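Long-range contact in putative alpha-L-fucosidase (Bacteroides thetaiotaomicron, PDB 4H41), which is a putative alpha-L-fucosidase, probably a TIM-barrel glycoside hydrolase that would release fucose from host glycans: residues Ile166-Arg178 with Glu225-Val237. Residues are numbered along the deposited sequence; the frame is centred on the assembly and turned at random.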
loop_
_atom_site.group_PDB
_atom_site.type_symbol
_atom_site.label_atom_id
_atom_site.label_comp_id
_atom_site.label_asym_id
_atom_site.label_seq_id
_atom_site.Cartn_x
_atom_site.Cartn_y
_atom_site.Cartn_z
ATOM N N ILE B 166 12.976 -17.868 -14.203
ATOM C CA ILE B 166 12.221 -18.164 -15.404
ATOM C C ILE B 166 10.963 -18.923 -15.019
ATOM O O ILE B 166 10.855 -19.397 -13.888
ATOM C CB ILE B 166 13.069 -18.992 -16.431
ATOM C CG1 ILE B 166 13.338 -20.449 -15.947
ATOM C CG2 ILE B 166 14.369 -18.276 -16.792
ATOM C CD1 ILE B 166 13.963 -21.373 -16.980
ATOM N N SER B 167 10.035 -19.071 -15.963
ATOM C CA SER B 167 8.876 -19.945 -15.816
ATOM C C SER B 167 8.706 -20.912 -16.971
ATOM O O SER B 167 8.025 -21.918 -16.807
ATOM C CB SER B 167 7.593 -19.132 -15.666
ATOM O OG SER B 167 7.297 -18.405 -16.840
ATOM N N ARG B 168 9.218 -20.568 -18.156
ATOM C CA ARG B 168 9.063 -21.347 -19.376
ATOM C C ARG B 168 10.402 -21.564 -20.052
ATOM O O ARG B 168 11.397 -20.927 -19.674
ATOM C CB ARG B 168 8.146 -20.545 -20.335
ATOM C CG ARG B 168 6.729 -20.261 -19.824
ATOM C CD ARG B 168 5.891 -21.516 -19.696
ATOM N NE ARG B 168 5.687 -22.151 -20.994
ATOM C CZ ARG B 168 4.661 -21.936 -21.814
ATOM N NH1 ARG B 168 3.713 -21.063 -21.491
ATOM N NH2 ARG B 168 4.586 -22.580 -22.972
ATOM N N ALA B 169 10.417 -22.367 -21.119
ATOM C CA ALA B 169 11.603 -22.524 -21.975
ATOM C C ALA B 169 12.126 -21.116 -22.315
ATOM O O ALA B 169 11.333 -20.241 -22.675
ATOM C CB ALA B 169 11.251 -23.285 -23.240
ATOM N N THR B 170 13.406 -20.852 -22.029
ATOM C CA THR B 170 13.973 -19.494 -22.128
ATOM C C THR B 170 15.305 -19.537 -22.845
ATOM O O THR B 170 16.138 -20.391 -22.543
ATOM C CB THR B 170 14.131 -18.934 -20.701
ATOM O OG1 THR B 170 12.852 -18.689 -20.146
ATOM C CG2 THR B 170 14.932 -17.629 -20.642
ATOM N N LYS B 171 15.534 -18.574 -23.749
ATOM C CA LYS B 171 16.785 -18.471 -24.488
ATOM C C LYS B 171 17.950 -18.390 -23.508
ATOM O O LYS B 171 17.925 -17.587 -22.572
ATOM C CB LYS B 171 16.727 -17.232 -25.386
ATOM C CG LYS B 171 17.933 -17.053 -26.277
ATOM C CD LYS B 171 17.692 -15.925 -27.275
ATOM C CE LYS B 171 18.734 -15.908 -28.343
ATOM N NZ LYS B 171 18.531 -14.774 -29.284
ATOM N N GLY B 172 18.923 -19.274 -23.697
ATOM C CA GLY B 172 20.130 -19.307 -22.883
ATOM C C GLY B 172 20.007 -19.772 -21.444
ATOM O O GLY B 172 21.019 -19.812 -20.751
ATOM N N ALA B 173 18.805 -20.145 -20.968
ATOM C CA ALA B 173 18.632 -20.517 -19.548
ATOM C C ALA B 173 19.351 -21.802 -19.175
ATOM O O ALA B 173 20.010 -21.847 -18.131
ATOM C CB ALA B 173 17.158 -20.636 -19.198
ATOM N N ILE B 174 19.241 -22.832 -20.005
ATOM C CA ILE B 174 19.864 -24.122 -19.681
ATOM C C ILE B 174 21.398 -23.945 -19.610
ATOM O O ILE B 174 22.031 -24.355 -18.642
ATOM C CB ILE B 174 19.444 -25.249 -20.655
ATOM C CG1 ILE B 174 17.977 -25.636 -20.435
ATOM C CG2 ILE B 174 20.336 -26.484 -20.481
ATOM C CD1 ILE B 174 17.367 -26.519 -21.540
ATOM N N ASP B 175 21.956 -23.228 -20.571
ATOM C CA ASP B 175 23.389 -22.949 -20.615
ATOM C C ASP B 175 23.815 -22.082 -19.439
ATOM O O ASP B 175 24.876 -22.303 -18.853
ATOM C CB ASP B 175 23.788 -22.312 -21.960
ATOM C CG ASP B 175 23.701 -23.342 -23.096
ATOM O OD1 ASP B 175 24.210 -24.487 -22.913
ATOM O OD2 ASP B 175 23.194 -23.000 -24.164
ATOM N N ALA B 176 22.965 -21.117 -19.074
ATOM C CA ALA B 176 23.271 -20.218 -17.961
ATOM C C ALA B 176 23.290 -20.951 -16.649
ATOM O O ALA B 176 24.211 -20.779 -15.866
ATOM C CB ALA B 176 22.275 -19.074 -17.907
ATOM N N PHE B 177 22.263 -21.743 -16.384
ATOM C CA PHE B 177 22.166 -22.518 -15.150
ATOM C C PHE B 177 23.309 -23.514 -15.055
ATOM O O PHE B 177 23.880 -23.681 -13.981
ATOM C CB PHE B 177 20.811 -23.255 -15.073
ATOM C CG PHE B 177 19.567 -22.414 -14.884
ATOM C CD1 PHE B 177 19.595 -21.258 -14.118
ATOM C CD2 PHE B 177 18.349 -22.831 -15.389
ATOM C CE1 PHE B 177 18.446 -20.491 -13.945
ATOM C CE2 PHE B 177 17.189 -22.101 -15.143
ATOM C CZ PHE B 177 17.251 -20.929 -14.454
ATOM N N ARG B 178 23.658 -24.148 -16.166
ATOM C CA ARG B 178 24.783 -25.112 -16.192
ATOM C C ARG B 178 26.090 -24.421 -15.849
ATOM O O ARG B 178 26.847 -24.940 -15.039
ATOM C CB ARG B 178 24.897 -25.772 -17.550
ATOM C CG ARG B 178 23.836 -26.826 -17.778
ATOM C CD ARG B 178 23.848 -27.264 -19.224
ATOM N NE ARG B 178 25.087 -27.967 -19.566
ATOM C CZ ARG B 178 25.284 -29.281 -19.497
ATOM N NH1 ARG B 178 24.313 -30.089 -19.075
ATOM N NH2 ARG B 178 26.457 -29.800 -19.844
ATOM N N GLU B 225 8.337 -28.701 -20.946
ATOM C CA GLU B 225 9.431 -27.745 -20.946
ATOM C C GLU B 225 10.393 -27.953 -19.768
ATOM O O GLU B 225 11.601 -27.903 -19.949
ATOM C CB GLU B 225 8.904 -26.304 -20.964
ATOM C CG GLU B 225 8.156 -25.998 -22.263
ATOM C CD GLU B 225 7.631 -24.587 -22.446
ATOM O OE1 GLU B 225 7.987 -23.695 -21.645
ATOM O OE2 GLU B 225 6.812 -24.371 -23.371
ATOM N N TRP B 226 9.864 -28.226 -18.586
ATOM C CA TRP B 226 10.704 -28.415 -17.417
ATOM C C TRP B 226 11.410 -29.755 -17.433
ATOM O O TRP B 226 12.508 -29.859 -16.899
ATOM C CB TRP B 226 9.911 -28.167 -16.142
ATOM C CG TRP B 226 9.807 -26.699 -15.921
ATOM C CD1 TRP B 226 8.802 -25.866 -16.325
ATOM C CD2 TRP B 226 10.852 -25.855 -15.429
ATOM N NE1 TRP B 226 9.144 -24.559 -16.075
ATOM C CE2 TRP B 226 10.400 -24.523 -15.530
ATOM C CE3 TRP B 226 12.128 -26.104 -14.895
ATOM C CZ2 TRP B 226 11.150 -23.442 -15.046
ATOM C CZ3 TRP B 226 12.877 -25.034 -14.435
ATOM C CH2 TRP B 226 12.409 -23.721 -14.545
ATOM N N ASN B 227 10.869 -30.739 -18.152
ATOM C CA ASN B 227 11.585 -31.999 -18.378
ATOM C C ASN B 227 12.889 -31.706 -19.113
ATOM O O ASN B 227 13.958 -32.205 -18.749
ATOM C CB ASN B 227 10.710 -32.968 -19.180
ATOM C CG ASN B 227 11.375 -34.257 -19.450
ATOM O OD1 ASN B 227 11.717 -34.978 -18.515
ATOM N ND2 ASN B 227 11.595 -34.585 -20.716
ATOM N N GLU B 228 12.826 -30.824 -20.122
ATOM C CA GLU B 228 14.023 -30.446 -20.873
ATOM C C GLU B 228 14.999 -29.637 -20.023
ATOM O O GLU B 228 16.211 -29.837 -20.120
ATOM C CB GLU B 228 13.651 -29.605 -22.110
ATOM C CG GLU B 228 12.892 -30.395 -23.153
ATOM C CD GLU B 228 12.724 -29.697 -24.491
ATOM O OE1 GLU B 228 13.756 -29.369 -25.119
ATOM O OE2 GLU B 228 11.566 -29.520 -24.933
ATOM N N ILE B 229 14.489 -28.717 -19.217
ATOM C CA ILE B 229 15.354 -27.882 -18.388
ATOM C C ILE B 229 16.045 -28.746 -17.356
ATOM O O ILE B 229 17.270 -28.694 -17.270
ATOM C CB ILE B 229 14.587 -26.695 -17.751
ATOM C CG1 ILE B 229 14.169 -25.726 -18.846
ATOM C CG2 ILE B 229 15.439 -25.990 -16.717
ATOM C CD1 ILE B 229 12.981 -24.893 -18.477
ATOM N N PHE B 230 15.281 -29.556 -16.609
ATOM C CA PHE B 230 15.877 -30.411 -15.576
ATOM C C PHE B 230 16.870 -31.415 -16.164
ATOM O O PHE B 230 17.935 -31.564 -15.590
ATOM C CB PHE B 230 14.844 -31.091 -14.731
ATOM C CG PHE B 230 14.022 -30.169 -13.862
ATOM C CD1 PHE B 230 14.570 -29.011 -13.308
ATOM C CD2 PHE B 230 12.700 -30.438 -13.618
ATOM C CE1 PHE B 230 13.795 -28.176 -12.502
ATOM C CE2 PHE B 230 11.927 -29.579 -12.844
ATOM C CZ PHE B 230 12.493 -28.486 -12.256
ATOM N N ASP B 231 16.610 -31.946 -17.369
ATOM C CA ASP B 231 17.558 -32.823 -18.062
ATOM C C ASP B 231 18.903 -32.124 -18.260
ATOM O O ASP B 231 19.953 -32.754 -18.082
ATOM C CB ASP B 231 16.983 -33.275 -19.415
ATOM C CG ASP B 231 17.874 -34.283 -20.122
ATOM O OD1 ASP B 231 18.205 -35.315 -19.508
ATOM O OD2 ASP B 231 18.366 -33.968 -21.211
ATOM N N GLY B 232 18.871 -30.841 -18.612
ATOM C CA GLY B 232 20.078 -30.065 -18.843
ATOM C C GLY B 232 20.814 -29.567 -17.615
ATOM O O GLY B 232 22.028 -29.397 -17.673
ATOM N N ILE B 233 20.128 -29.370 -16.487
ATOM C CA ILE B 233 20.771 -28.715 -15.324
ATOM C C ILE B 233 20.941 -29.563 -14.078
ATOM O O ILE B 233 21.617 -29.096 -13.156
ATOM C CB ILE B 233 19.963 -27.434 -14.943
ATOM C CG1 ILE B 233 18.605 -27.741 -14.228
ATOM C CG2 ILE B 233 19.741 -26.552 -16.163
ATOM C CD1 ILE B 233 17.848 -26.558 -13.653
ATOM N N HIS B 234 20.305 -30.725 -13.973
ATOM C CA HIS B 234 20.288 -31.474 -12.720
ATOM C C HIS B 234 21.674 -31.872 -12.175
ATOM O O HIS B 234 21.770 -32.122 -10.982
ATOM C CB HIS B 234 19.431 -32.749 -12.834
ATOM C CG HIS B 234 20.069 -33.833 -13.639
ATOM N ND1 HIS B 234 20.801 -34.843 -13.035
ATOM C CD2 HIS B 234 20.097 -34.020 -14.974
ATOM C CE1 HIS B 234 21.239 -35.616 -14.021
ATOM N NE2 HIS B 234 20.830 -35.170 -15.200
ATOM N N GLU B 235 22.717 -31.930 -12.994
ATOM C CA GLU B 235 24.026 -32.328 -12.473
ATOM C C GLU B 235 24.656 -31.236 -11.628
ATOM O O GLU B 235 25.497 -31.556 -10.807
ATOM C CB GLU B 235 24.974 -32.781 -13.563
ATOM C CG GLU B 235 24.493 -34.068 -14.210
ATOM C CD GLU B 235 25.448 -34.755 -15.176
ATOM O OE1 GLU B 235 26.670 -34.488 -15.114
ATOM O OE2 GLU B 235 24.970 -35.584 -15.983
ATOM N N VAL B 236 24.241 -29.981 -11.790
ATOM C CA VAL B 236 24.805 -28.874 -11.017
ATOM C C VAL B 236 23.757 -28.037 -10.282
ATOM O O VAL B 236 24.148 -27.105 -9.595
ATOM C CB VAL B 236 25.707 -27.987 -11.896
ATOM C CG1 VAL B 236 26.926 -28.763 -12.408
ATOM C CG2 VAL B 236 24.932 -27.366 -13.049
ATOM N N VAL B 237 22.467 -28.379 -10.350
ATOM C CA VAL B 237 21.398 -27.717 -9.609
ATOM C C VAL B 237 20.750 -28.804 -8.731
ATOM O O VAL B 237 20.127 -29.709 -9.265
ATOM C CB VAL B 237 20.405 -27.024 -10.549
ATOM C CG1 VAL B 237 19.295 -26.367 -9.753
ATOM C CG2 VAL B 237 21.128 -26.007 -11.431
#
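Glu225 OE1 is gripped by two donors that reach it from opposite faces of the carboxylate: Ala169 N at 2.8 Å, in a nearly straight bond (174°), and Arg168 NE. These bonds pin the loop after strand 157-162 of the TIM barrel to helix 219-233. Arg168 NH2 takes Glu225 OE2, 2.9 Å away, which makes the salt bridge a side-on, two-nitrogen one, with the guanidinium turned 34° from the carboxylate. Bends at chi2 and chi3 curl the arginine back to meet the acid, while its NH1 pairs with Asp200. With an alanine at Glu225, Ala169 N is likely to lose its acceptor and Arg168 to be left with Asp200 as its acidic partner. Beyond the loop, helix segments 173-178 and 225-233 run roughly parallel, crossing at -31° with axes 9.2 Å apart at closest. Trp226 NE1 adds a bond to Ser167 O, coming from above the carbonyl plane. Deeper in, Ile166 CD1 meets Ile229 CD1 tip to tip, and Ile233 CG2 presses on Phe177 CB (3.6 Å). Gly232 lets the helices close up, since a CB there would clash with Ile174 CG2. At the far end Arg178 NH1 bonds to Gly232 O at 2.8 Å, in the carbonyl plane on a lone pair.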